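Local coordinates for acetylcholine-binding protein (PDB 2BJ0), which probably binds acetylcholine and related nicotinic ligands as a soluble pentamer resembling the extracellular domain of nicotinic receptors, at residues S28-L33 against A175-N180; M34-A39 against D44-V49; S78-P83 against V102-D107; C122-V127 against A133-K138. All coordinates share one frame; numbering follows the deposited sequence.

Interaction 1. Residues S28-L33 against A175-N180; sequences SLNFKL and ATQSLN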
loop_
_atom_site.group_PDB
_atom_site.type_symbol
_atom_site.label_atom_id
_atom_site.label_comp_id
_atom_site.label_asym_id
_atom_site.label_seq_id
_atom_site.Cartn_x
_atom_site.Cartn_y
_atom_site.Cartn_z
ATOM N N SER A 28 11.250 21.061 -17.782
ATOM C CA SER A 28 10.139 21.396 -18.649
ATOM C C SER A 28 8.971 20.471 -18.407
ATOM O O SER A 28 9.166 19.259 -18.371
ATOM C CB SER A 28 10.563 21.243 -20.100
ATOM O OG SER A 28 11.809 21.887 -20.288
ATOM N N LEU A 29 7.773 21.040 -18.290
ATOM C CA LEU A 29 6.523 20.278 -18.122
ATOM C C LEU A 29 5.545 20.597 -19.217
ATOM O O LEU A 29 5.356 21.770 -19.570
ATOM C CB LEU A 29 5.827 20.651 -16.813
ATOM C CG LEU A 29 6.566 20.368 -15.519
ATOM C CD1 LEU A 29 5.695 20.737 -14.306
ATOM C CD2 LEU A 29 6.981 18.895 -15.517
ATOM N N ASN A 30 4.949 19.548 -19.761
ATOM C CA ASN A 30 3.786 19.616 -20.636
ATOM C C ASN A 30 2.788 18.624 -20.055
ATOM O O ASN A 30 3.184 17.776 -19.265
ATOM C CB ASN A 30 4.154 19.263 -22.079
ATOM C CG ASN A 30 4.736 20.465 -22.846
ATOM O OD1 ASN A 30 5.810 20.376 -23.425
ATOM N ND2 ASN A 30 4.033 21.602 -22.806
ATOM N N PHE A 31 1.518 18.731 -20.428
ATOM C CA PHE A 31 0.481 17.907 -19.843
ATOM C C PHE A 31 -0.453 17.428 -20.913
ATOM O O PHE A 31 -0.639 18.087 -21.934
ATOM C CB PHE A 31 -0.317 18.676 -18.768
ATOM C CG PHE A 31 0.505 19.130 -17.607
ATOM C CD1 PHE A 31 0.716 18.289 -16.515
ATOM C CD2 PHE A 31 1.048 20.404 -17.582
ATOM C CE1 PHE A 31 1.469 18.688 -15.440
ATOM C CE2 PHE A 31 1.798 20.814 -16.503
ATOM C CZ PHE A 31 2.013 19.953 -15.414
ATOM N N LYS A 32 -1.050 16.274 -20.666
ATOM C CA LYS A 32 -2.107 15.760 -21.497
ATOM C C LYS A 32 -3.281 15.438 -20.579
ATOM O O LYS A 32 -3.190 14.519 -19.743
ATOM C CB LYS A 32 -1.661 14.483 -22.230
ATOM C CG LYS A 32 -0.468 14.663 -23.186
ATOM C CD LYS A 32 -0.949 15.285 -24.491
ATOM C CE LYS A 32 0.171 15.999 -25.166
ATOM N NZ LYS A 32 -0.290 16.654 -26.422
ATOM N N LEU A 33 -4.382 16.174 -20.733
ATOM C CA LEU A 33 -5.598 15.849 -20.025
ATOM C C LEU A 33 -6.304 14.766 -20.829
ATOM O O LEU A 33 -6.745 15.027 -21.932
ATOM C CB LEU A 33 -6.484 17.090 -19.778
ATOM C CG LEU A 33 -7.813 16.896 -19.030
ATOM C CD1 LEU A 33 -7.570 16.355 -17.616
ATOM C CD2 LEU A 33 -8.616 18.190 -18.931
ATOM N N ALA A 175 -8.332 24.274 -22.683
ATOM C CA ALA A 175 -7.310 23.931 -21.713
ATOM C C ALA A 175 -6.062 24.687 -22.062
ATOM O O ALA A 175 -5.627 24.664 -23.207
ATOM C CB ALA A 175 -7.039 22.397 -21.718
ATOM N N THR A 176 -5.494 25.380 -21.083
ATOM C CA THR A 176 -4.187 26.000 -21.246
ATOM C C THR A 176 -3.391 25.817 -19.965
ATOM O O THR A 176 -3.881 25.245 -18.995
ATOM C CB THR A 176 -4.295 27.513 -21.574
ATOM O OG1 THR A 176 -5.006 28.175 -20.522
ATOM C CG2 THR A 176 -5.191 27.769 -22.799
ATOM N N GLN A 177 -2.154 26.299 -19.980
ATOM C CA GLN A 177 -1.338 26.367 -18.777
ATOM C C GLN A 177 -0.606 27.694 -18.693
ATOM O O GLN A 177 -0.331 28.335 -19.703
ATOM C CB GLN A 177 -0.360 25.197 -18.713
ATOM C CG GLN A 177 0.869 25.303 -19.578
ATOM C CD GLN A 177 1.613 23.984 -19.642
ATOM O OE1 GLN A 177 0.984 22.935 -19.798
ATOM N NE2 GLN A 177 2.945 24.024 -19.517
ATOM N N SER A 178 -0.311 28.096 -17.471
ATOM C CA SER A 178 0.408 29.304 -17.217
ATOM C C SER A 178 1.495 29.040 -16.170
ATOM O O SER A 178 1.288 28.273 -15.227
ATOM C CB SER A 178 -0.580 30.369 -16.751
ATOM O OG SER A 178 0.076 31.349 -15.987
ATOM N N LEU A 179 2.654 29.663 -16.355
ATOM C CA LEU A 179 3.764 29.527 -15.424
ATOM C C LEU A 179 3.745 30.701 -14.449
ATOM O O LEU A 179 3.620 31.842 -14.861
ATOM C CB LEU A 179 5.093 29.471 -16.190
ATOM C CG LEU A 179 6.415 29.662 -15.429
ATOM C CD1 LEU A 179 6.636 28.561 -14.363
ATOM C CD2 LEU A 179 7.594 29.706 -16.400
ATOM N N ASN A 180 3.845 30.414 -13.158
ATOM C CA ASN A 180 3.801 31.460 -12.140
ATOM C C ASN A 180 4.889 31.212 -11.116
ATOM O O ASN A 180 5.480 30.134 -11.097
ATOM C CB ASN A 180 2.428 31.488 -11.445
ATOM C CG ASN A 180 1.257 31.270 -12.421
ATOM O OD1 ASN A 180 0.898 32.162 -13.200
ATOM N ND2 ASN A 180 0.656 30.087 -12.370
HETATM O O HOH W 1 1.141 21.266 -21.595
#

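Interaction 2. Residues M34-A39 against D44-V49; sequences MNIVEA and DQVEVV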
loop_
_atom_site.group_PDB
_atom_site.type_symbol
_atom_site.label_atom_id
_atom_site.label_comp_id
_atom_site.label_asym_id
_atom_site.label_seq_id
_atom_site.Cartn_x
_atom_site.Cartn_y
_atom_site.Cartn_z
ATOM N N MET A 34 -6.355 13.549 -20.268
ATOM C CA MET A 34 -6.846 12.360 -20.977
ATOM C C MET A 34 -8.336 12.092 -20.813
ATOM O O MET A 34 -9.002 11.607 -21.740
ATOM C CB MET A 34 -6.069 11.120 -20.517
ATOM C CG MET A 34 -4.558 11.248 -20.639
ATOM S SD MET A 34 -3.997 11.419 -22.342
ATOM C CE MET A 34 -4.419 9.807 -23.005
ATOM N N ASN A 35 -8.839 12.370 -19.620
ATOM C CA ASN A 35 -10.187 12.042 -19.294
ATOM C C ASN A 35 -10.597 12.807 -18.007
ATOM O O ASN A 35 -9.750 13.144 -17.195
ATOM C CB ASN A 35 -10.303 10.546 -19.058
ATOM C CG ASN A 35 -11.694 9.990 -19.195
ATOM O OD1 ASN A 35 -12.660 10.734 -19.344
ATOM N ND2 ASN A 35 -11.812 8.664 -19.163
ATOM N N ILE A 36 -11.858 13.056 -17.855
ATOM C CA ILE A 36 -12.430 13.609 -16.626
ATOM C C ILE A 36 -13.248 12.445 -16.157
ATOM O O ILE A 36 -14.256 12.127 -16.777
ATOM C CB ILE A 36 -13.280 14.840 -16.847
ATOM C CG1 ILE A 36 -12.413 16.052 -17.228
ATOM C CG2 ILE A 36 -14.094 15.140 -15.602
ATOM C CD1 ILE A 36 -13.221 17.301 -17.502
ATOM N N VAL A 37 -12.829 11.771 -15.074
ATOM C CA VAL A 37 -13.512 10.512 -14.639
ATOM C C VAL A 37 -14.571 10.645 -13.537
ATOM O O VAL A 37 -15.376 9.726 -13.346
ATOM C CB VAL A 37 -12.466 9.429 -14.316
ATOM C CG1 VAL A 37 -11.747 9.007 -15.582
ATOM C CG2 VAL A 37 -11.473 9.925 -13.285
ATOM N N GLU A 38 -14.572 11.759 -12.811
ATOM C CA GLU A 38 -15.659 12.108 -11.920
ATOM C C GLU A 38 -15.863 13.628 -11.964
ATOM O O GLU A 38 -14.901 14.373 -12.032
ATOM C CB GLU A 38 -15.316 11.705 -10.495
ATOM C CG GLU A 38 -16.500 11.815 -9.557
ATOM C CD GLU A 38 -16.313 10.981 -8.298
ATOM O OE1 GLU A 38 -15.275 11.164 -7.610
ATOM O OE2 GLU A 38 -17.200 10.135 -7.990
ATOM N N ALA A 39 -17.113 14.079 -11.939
ATOM C CA ALA A 39 -17.393 15.468 -11.580
ATOM C C ALA A 39 -18.610 15.471 -10.682
ATOM O O ALA A 39 -19.749 15.385 -11.148
ATOM C CB ALA A 39 -17.592 16.343 -12.812
ATOM N N ASP A 44 -18.655 19.091 -5.190
ATOM C CA ASP A 44 -17.780 19.987 -5.950
ATOM C C ASP A 44 -16.354 19.449 -6.064
ATOM O O ASP A 44 -15.411 20.138 -5.703
ATOM C CB ASP A 44 -17.758 21.364 -5.306
ATOM C CG ASP A 44 -18.902 22.231 -5.771
ATOM O OD1 ASP A 44 -19.500 21.928 -6.836
ATOM O OD2 ASP A 44 -19.268 23.235 -5.132
ATOM N N GLN A 45 -16.228 18.205 -6.540
ATOM C CA GLN A 45 -14.943 17.558 -6.720
ATOM C C GLN A 45 -14.851 16.933 -8.103
ATOM O O GLN A 45 -15.835 16.389 -8.630
ATOM C CB GLN A 45 -14.711 16.493 -5.629
ATOM C CG GLN A 45 -14.638 17.107 -4.238
ATOM C CD GLN A 45 -14.567 16.061 -3.120
ATOM O OE1 GLN A 45 -14.386 14.880 -3.391
ATOM N NE2 GLN A 45 -14.719 16.512 -1.863
ATOM N N VAL A 46 -13.646 16.995 -8.666
ATOM C CA VAL A 46 -13.339 16.543 -10.039
ATOM C C VAL A 46 -12.128 15.645 -9.985
ATOM O O VAL A 46 -11.203 15.922 -9.217
ATOM C CB VAL A 46 -13.021 17.760 -10.962
ATOM C CG1 VAL A 46 -12.480 17.301 -12.300
ATOM C CG2 VAL A 46 -14.309 18.574 -11.173
ATOM N N GLU A 47 -12.157 14.552 -10.749
ATOM C CA GLU A 47 -11.026 13.629 -10.878
ATOM C C GLU A 47 -10.747 13.548 -12.358
ATOM O O GLU A 47 -11.648 13.347 -13.155
ATOM C CB GLU A 47 -11.357 12.190 -10.395
ATOM C CG GLU A 47 -11.525 11.965 -8.910
ATOM C CD GLU A 47 -11.387 10.479 -8.522
ATOM O OE1 GLU A 47 -11.546 9.582 -9.390
ATOM O OE2 GLU A 47 -11.096 10.200 -7.336
ATOM N N VAL A 48 -9.483 13.705 -12.709
ATOM C CA VAL A 48 -9.038 13.661 -14.084
ATOM C C VAL A 48 -7.976 12.581 -14.217
ATOM O O VAL A 48 -7.344 12.211 -13.239
ATOM C CB VAL A 48 -8.409 15.037 -14.528
ATOM C CG1 VAL A 48 -9.418 16.161 -14.426
ATOM C CG2 VAL A 48 -7.171 15.357 -13.732
ATOM N N VAL A 49 -7.801 12.067 -15.434
ATOM C CA VAL A 49 -6.555 11.391 -15.804
ATOM C C VAL A 49 -5.656 12.360 -16.569
ATOM O O VAL A 49 -6.074 12.975 -17.556
ATOM C CB VAL A 49 -6.819 10.133 -16.613
ATOM C CG1 VAL A 49 -5.496 9.462 -17.044
ATOM C CG2 VAL A 49 -7.647 9.163 -15.780
HETATM O O HOH W 2 -14.763 13.123 -5.070
#

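Interaction 3. Residues S78-P83 against V102-D107; sequences SKMWTP and VVVSKD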
loop_
_atom_site.group_PDB
_atom_site.type_symbol
_atom_site.label_atom_id
_atom_site.label_comp_id
_atom_site.label_asym_id
_atom_site.label_seq_id
_atom_site.Cartn_x
_atom_site.Cartn_y
_atom_site.Cartn_z
ATOM N N SER A 78 13.475 4.769 -9.222
ATOM C CA SER A 78 14.264 4.692 -7.998
ATOM C C SER A 78 15.778 4.809 -8.235
ATOM O O SER A 78 16.530 4.964 -7.281
ATOM C CB SER A 78 13.992 3.359 -7.303
ATOM O OG SER A 78 14.419 2.313 -8.153
ATOM N N LYS A 79 16.232 4.722 -9.487
ATOM C CA LYS A 79 17.671 4.736 -9.799
ATOM C C LYS A 79 18.287 6.140 -9.914
ATOM O O LYS A 79 19.497 6.269 -9.973
ATOM C CB LYS A 79 17.958 3.943 -11.078
ATOM C CG LYS A 79 17.670 2.439 -10.889
ATOM C CD LYS A 79 18.481 1.893 -9.747
ATOM C CE LYS A 79 17.770 0.709 -9.086
ATOM N NZ LYS A 79 18.530 0.271 -7.887
ATOM N N MET A 80 17.469 7.176 -9.942
ATOM C CA MET A 80 18.019 8.536 -10.033
ATOM C C MET A 80 17.117 9.555 -9.371
ATOM O O MET A 80 15.981 9.242 -9.033
ATOM C CB MET A 80 18.232 8.898 -11.495
ATOM C CG MET A 80 16.952 8.935 -12.266
ATOM S SD MET A 80 17.180 9.731 -13.874
ATOM C CE MET A 80 17.999 8.358 -14.683
ATOM N N TRP A 81 17.627 10.761 -9.140
ATOM C CA TRP A 81 16.783 11.835 -8.678
ATOM C C TRP A 81 15.738 12.103 -9.750
ATOM O O TRP A 81 16.067 12.112 -10.946
ATOM C CB TRP A 81 17.629 13.082 -8.470
ATOM C CG TRP A 81 16.842 14.264 -8.025
ATOM C CD1 TRP A 81 16.590 14.629 -6.749
ATOM C CD2 TRP A 81 16.208 15.243 -8.860
ATOM N NE1 TRP A 81 15.836 15.776 -6.727
ATOM C CE2 TRP A 81 15.577 16.164 -8.016
ATOM C CE3 TRP A 81 16.085 15.415 -10.257
ATOM C CZ2 TRP A 81 14.857 17.271 -8.503
ATOM C CZ3 TRP A 81 15.376 16.520 -10.748
ATOM C CH2 TRP A 81 14.774 17.426 -9.872
ATOM N N THR A 82 14.495 12.337 -9.315
ATOM C CA THR A 82 13.405 12.792 -10.192
ATOM C C THR A 82 12.689 13.933 -9.485
ATOM O O THR A 82 12.743 14.053 -8.249
ATOM C CB THR A 82 12.386 11.656 -10.539
ATOM O OG1 THR A 82 11.898 11.069 -9.327
ATOM C CG2 THR A 82 13.075 10.493 -11.288
ATOM N N PRO A 83 12.061 14.824 -10.250
ATOM C CA PRO A 83 11.428 16.006 -9.638
ATOM C C PRO A 83 10.373 15.623 -8.602
ATOM O O PRO A 83 9.573 14.731 -8.848
ATOM C CB PRO A 83 10.763 16.691 -10.839
ATOM C CG PRO A 83 11.682 16.345 -11.994
ATOM C CD PRO A 83 11.985 14.856 -11.732
ATOM N N VAL A 102 11.925 6.119 -16.137
ATOM C CA VAL A 102 12.370 7.274 -16.952
ATOM C C VAL A 102 13.144 6.732 -18.146
ATOM O O VAL A 102 13.538 5.532 -18.160
ATOM C CB VAL A 102 13.259 8.264 -16.146
ATOM C CG1 VAL A 102 12.525 8.780 -14.898
ATOM C CG2 VAL A 102 14.577 7.630 -15.745
ATOM N N VAL A 103 13.362 7.587 -19.144
ATOM C CA VAL A 103 14.175 7.260 -20.307
ATOM C C VAL A 103 15.258 8.298 -20.463
ATOM O O VAL A 103 14.976 9.494 -20.544
ATOM C CB VAL A 103 13.363 7.221 -21.600
ATOM C CG1 VAL A 103 14.301 7.003 -22.801
ATOM C CG2 VAL A 103 12.257 6.140 -21.532
ATOM N N VAL A 104 16.495 7.809 -20.482
ATOM C CA VAL A 104 17.699 8.614 -20.546
ATOM C C VAL A 104 18.244 8.514 -21.972
ATOM O O VAL A 104 18.394 7.415 -22.501
ATOM C CB VAL A 104 18.767 8.080 -19.560
ATOM C CG1 VAL A 104 19.963 8.961 -19.535
ATOM C CG2 VAL A 104 18.190 7.936 -18.171
ATOM N N SER A 105 18.502 9.673 -22.577
ATOM C CA SER A 105 19.045 9.782 -23.931
ATOM C C SER A 105 20.553 9.850 -23.905
ATOM O O SER A 105 21.134 10.106 -22.854
ATOM C CB SER A 105 18.519 11.048 -24.590
ATOM O OG SER A 105 17.113 10.963 -24.733
ATOM N N LYS A 106 21.180 9.684 -25.078
ATOM C CA LYS A 106 22.655 9.709 -25.214
ATOM C C LYS A 106 23.302 10.996 -24.737
ATOM O O LYS A 106 24.448 10.987 -24.319
ATOM C CB LYS A 106 23.105 9.445 -26.663
ATOM C CG LYS A 106 23.019 7.969 -27.089
ATOM C CD LYS A 106 24.315 7.426 -27.736
ATOM C CE LYS A 106 24.148 5.909 -28.010
ATOM N NZ LYS A 106 25.385 5.081 -27.801
ATOM N N ASP A 107 22.588 12.110 -24.797
ATOM C CA ASP A 107 23.166 13.345 -24.297
ATOM C C ASP A 107 22.850 13.627 -22.801
ATOM O O ASP A 107 23.192 14.679 -22.266
ATOM C CB ASP A 107 22.754 14.508 -25.199
ATOM C CG ASP A 107 21.287 14.874 -25.048
ATOM O OD1 ASP A 107 20.492 14.060 -24.514
ATOM O OD2 ASP A 107 20.837 15.975 -25.428
#

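Interaction 4. Residues C122-V127 against A133-K138; sequences CDLINV and ATCRIK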
loop_
_atom_site.group_PDB
_atom_site.type_symbol
_atom_site.label_atom_id
_atom_site.label_comp_id
_atom_site.label_asym_id
_atom_site.label_seq_id
_atom_site.Cartn_x
_atom_site.Cartn_y
_atom_site.Cartn_z
ATOM N N CYS A 122 -13.565 21.969 -7.171
ATOM C CA CYS A 122 -13.897 22.861 -8.237
ATOM C C CYS A 122 -15.350 23.208 -8.000
ATOM O O CYS A 122 -16.136 22.330 -7.652
ATOM C CB CYS A 122 -13.764 22.135 -9.592
ATOM S SG CYS A 122 -13.879 23.263 -11.040
ATOM N N ASP A 123 -15.700 24.481 -8.150
ATOM C CA ASP A 123 -17.130 24.882 -8.191
ATOM C C ASP A 123 -17.826 24.420 -9.481
ATOM O O ASP A 123 -17.553 24.945 -10.574
ATOM C CB ASP A 123 -17.257 26.407 -8.037
ATOM C CG ASP A 123 -18.662 26.852 -7.716
ATOM O OD1 ASP A 123 -19.617 26.073 -7.928
ATOM O OD2 ASP A 123 -18.901 27.990 -7.244
ATOM N N LEU A 124 -18.709 23.430 -9.353
ATOM C CA LEU A 124 -19.384 22.844 -10.517
ATOM C C LEU A 124 -20.806 23.371 -10.766
ATOM O O LEU A 124 -21.604 22.763 -11.462
ATOM C CB LEU A 124 -19.390 21.304 -10.437
ATOM C CG LEU A 124 -17.991 20.669 -10.374
ATOM C CD1 LEU A 124 -18.104 19.159 -10.276
ATOM C CD2 LEU A 124 -17.158 21.106 -11.590
ATOM N N ILE A 125 -21.122 24.529 -10.214
ATOM C CA ILE A 125 -22.479 25.024 -10.346
ATOM C C ILE A 125 -22.837 25.178 -11.835
ATOM O O ILE A 125 -23.979 24.989 -12.222
ATOM C CB ILE A 125 -22.631 26.338 -9.536
ATOM C CG1 ILE A 125 -24.113 26.649 -9.300
ATOM C CG2 ILE A 125 -21.827 27.464 -10.175
ATOM C CD1 ILE A 125 -24.359 27.572 -8.117
ATOM N N ASN A 126 -21.858 25.490 -12.674
ATOM C CA ASN A 126 -22.139 25.718 -14.077
ATOM C C ASN A 126 -21.760 24.580 -15.009
ATOM O O ASN A 126 -21.632 24.813 -16.224
ATOM C CB ASN A 126 -21.456 27.004 -14.563
ATOM C CG ASN A 126 -22.069 28.258 -13.981
ATOM O OD1 ASN A 126 -21.377 29.265 -13.783
ATOM N ND2 ASN A 126 -23.363 28.218 -13.702
ATOM N N VAL A 127 -21.614 23.355 -14.489
ATOM C CA VAL A 127 -21.065 22.252 -15.286
ATOM C C VAL A 127 -22.037 21.808 -16.353
ATOM O O VAL A 127 -21.675 21.115 -17.313
ATOM C CB VAL A 127 -20.608 21.033 -14.392
ATOM C CG1 VAL A 127 -21.786 20.232 -13.892
ATOM C CG2 VAL A 127 -19.625 20.143 -15.139
ATOM N N ALA A 133 -18.016 24.456 -16.551
ATOM C CA ALA A 133 -17.276 24.826 -15.347
ATOM C C ALA A 133 -15.774 24.957 -15.633
ATOM O O ALA A 133 -15.228 24.202 -16.424
ATOM C CB ALA A 133 -17.538 23.823 -14.257
ATOM N N THR A 134 -15.128 25.934 -14.992
ATOM C CA THR A 134 -13.692 26.156 -15.096
ATOM C C THR A 134 -12.951 25.599 -13.881
ATOM O O THR A 134 -13.263 25.948 -12.726
ATOM C CB THR A 134 -13.368 27.649 -15.283
ATOM O OG1 THR A 134 -13.854 28.079 -16.557
ATOM C CG2 THR A 134 -11.871 27.843 -15.439
ATOM N N CYS A 135 -11.959 24.749 -14.153
ATOM C CA CYS A 135 -11.173 24.120 -13.117
ATOM C C CYS A 135 -9.709 24.411 -13.299
ATOM O O CYS A 135 -9.252 24.621 -14.416
ATOM C CB CYS A 135 -11.444 22.621 -13.113
ATOM S SG CYS A 135 -13.206 22.391 -12.822
ATOM N N ARG A 136 -8.988 24.436 -12.186
ATOM C CA ARG A 136 -7.564 24.729 -12.176
ATOM C C ARG A 136 -6.778 23.619 -11.472
ATOM O O ARG A 136 -7.201 23.127 -10.423
ATOM C CB ARG A 136 -7.316 26.080 -11.502
ATOM C CG ARG A 136 -7.482 27.278 -12.475
ATOM C CD ARG A 136 -7.877 28.626 -11.829
ATOM N NE ARG A 136 -9.330 28.774 -11.672
ATOM C CZ ARG A 136 -10.110 29.557 -12.424
ATOM N NH1 ARG A 136 -9.587 30.300 -13.404
ATOM N NH2 ARG A 136 -11.418 29.609 -12.188
ATOM N N ILE A 137 -5.647 23.220 -12.058
ATOM C CA ILE A 137 -4.730 22.295 -11.391
ATOM C C ILE A 137 -3.358 22.955 -11.236
ATOM O O ILE A 137 -2.779 23.426 -12.217
ATOM C CB ILE A 137 -4.616 20.970 -12.188
ATOM C CG1 ILE A 137 -5.933 20.215 -12.199
ATOM C CG2 ILE A 137 -3.493 20.093 -11.613
ATOM C CD1 ILE A 137 -6.023 19.204 -13.358
ATOM N N LYS A 138 -2.846 22.974 -10.007
ATOM C CA LYS A 138 -1.578 23.617 -9.684
ATOM C C LYS A 138 -0.487 22.570 -9.435
ATOM O O LYS A 138 -0.635 21.711 -8.551
ATOM C CB LYS A 138 -1.758 24.534 -8.471
ATOM C CG LYS A 138 -0.536 25.401 -8.147
ATOM C CD LYS A 138 -0.855 26.394 -7.004
ATOM C CE LYS A 138 0.409 26.858 -6.253
ATOM N NZ LYS A 138 0.047 27.769 -5.107
#

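Interaction 1. Residues S28-L33 against A175-N180
Gln177 reaches from one sheet of the immunoglobulin-like beta sandwich to the other and sets its amide against Leu29, Asn30 and Phe31. The two strand segments run nearly antiparallel, but their axes stay 8.9 Å apart, too far for backbone pairing. The tight part of the contact is therefore this one side chain. Its CG sits between the backbone N and the carbonyl carbon (chi1 78°), and the chain is extended from there, which carries the amide across the interior. NE2 donates a weak hydrogen bond to Leu29 O at 3.3 Å. OE1 comes to the rim of the Phe31 ring, in the ring plane, 3.4 Å from CD2, so a partly negative oxygen meets the partly positive C-H edge; ring and amide planes are turned 62° apart. OE1 also accepts from a water that bridges the two sheets. Val158, Ile161 and Ile194 touch Gln177 as well, and Thr153 OG1 is a second, weak polar partner for NE2. A leucine in its place would probably leave Leu29 O without this donor and the bridging water without one of its acceptors. The loose side lies toward Ala175, whose CB comes no nearer to Leu33 than 5.3 Å, at CD2. On the exposed side of strand 170-183, Ser178 OG instead bonds along its own strand to Asn180 OD1 at 3.0 Å. Between the sheets the water completes the polar cluster, accepting from Phe31 N at 2.8 Å and from Asn30 ND2 at 3.2 Å.

Interaction 2. Residues M34-A39 against D44-V49
Glu47 pairs with Glu38 in the antiparallel beta hairpin of strands 25-40 and 45-57, where a classic beta bulge sets both Val37 and Glu38 against it. Its carbonyl O takes Val37 N at 2.7 Å and, weakly, Glu38 N at 3.3 Å; Glu47 N returns a bond to Glu38 O. From this anchored backbone the side chain leaves on the face it shares with Glu38. CB touches Val37 CG2 at 3.7 Å and Glu38 CB at 4.0 Å. CG, beside the backbone N (chi1 -71°), and then CD pass Glu38 OE1. At the tip, OE1 comes alongside Val37 CG2 and makes a salt bridge with Arg117, while OE2 does so with Arg119. These arginines probably offset the repulsion from Glu38 OE1, 4.3 Å from Glu47 OE2; Glu38 OE2 has its own salt bridge to Lys43 of a neighbouring subunit. An alanine here removes the carboxylate and would probably leave Arg117 and Arg119 without their mate and freer to turn. Ile36, Val48, Ala39 and Val46 share the other face, where Phe198 touches Ile36 and Val48, and Phe200 touches Ile36 and Ala39. A second classic bulge puts Met34 and Asn35 opposite Val49, where Met34 CB meets Val49 CG1 at 3.9 Å.

Interaction 3. Residues S78-P83 against V102-D107
Met80 makes the main apolar contact, pressing the end of its thioether chain onto Val102 and Val104 of strand 101-105. With chi1 at 63° its chain leaves the backbone flanked by both N and C, and a bend at chi3 (76°) turns the methyl toward the strand. CE meets Val104 CG2 tip to tip at 3.5 Å and lies 3.7 Å from Val102 CG2; SD crosses the same Val102 methyl at 3.8 Å. A lighter methyl contact follows, Thr82 CG2 to Val102 CG1 at 4.0 Å. The segments thus meet through carbon and sulfur alone, and Val110 of strand 109-121 touches both Met80 and Val102. Polar bonds hold each side elsewhere: Lys79 O accepts from Thr11 OG1, and the Val102 and Val104 backbones pair with strand 72-76. Rings meet at Trp81: Trp56 edge-to-face and His144 with planes at about 90°. Pro83 N lies over one indole face, toward its rim, and Arg101 of a neighbouring subunit packs on Trp81. Trp81 and Pro83 are the first and third residues of the W-x-P-D motif characteristic of Cys-loop receptor ligand-binding domains, here tied through Met80 and Thr82 to a strand of the sandwich.

Interaction 4. Residues C122-V127 against A133-K138
Cys122 and Cys135 are joined by a disulfide, SG to SG 2.1 Å, with a left-handed chi3 of -89°. A chi1 of -170° turns Cys122 SG away from its own N and toward strand 133-141, and it also comes within 3.2 Å of Thr134 O. Beside the sulfurs, Leu124 lays its CD2 methyl 3.8 Å from Ala133 CB and 4.3 Å from Cys135 SG. Val127 flanks the same alanine, CB to CB 4.2 Å, so Ala133 is the small apolar surface on which the loop folds back. The next layer is the loop's own bonding. Residues Leu124 to Val127 form a type I beta turn, with Val127 N on Leu124 O at 3.1 Å. An Asx turn leads into it: Asp123 OD1 accepts from Ile125 N at 3.1 Å, on its anti side and 33° out of the carboxylate plane. Farther out, Asp44 OD1 receives Leu124 N and the Asp44 backbone bonds to Cys122, fixing the start of the loop to the neighbouring hairpin. Val46 lies against Cys122 and Leu124. Phe120 and Phe198 pack on Cys135, while the backbones of Ala133 and Cys135 pair with strand 190-202. Between strands 109-121 and 133-141, the disulfide closes the signature Cys-loop of the nicotinic receptor superfamily.

From the N terminus, 28-33 opens interaction 1, and the same strand runs on into interaction 2, which closes a hairpin after only four intervening residues. Interaction 3 then closes a loop with 18 residues between its segments, and interaction 4 one with five between its segments. Only afterwards does 175-180 return to complete interaction 1, whose 141-residue span thus encloses the other three; those follow in series and none cross. Interactions 1 and 2 touch where Leu33 CD1 meets Val48 CB at 3.5 Å. Interactions 2 and 4 meet at Asp44, joining the hairpin to the Cys-loop. Interaction 3 lies across the chain's centre from both, while interaction 1 links the sandwich's two sheets.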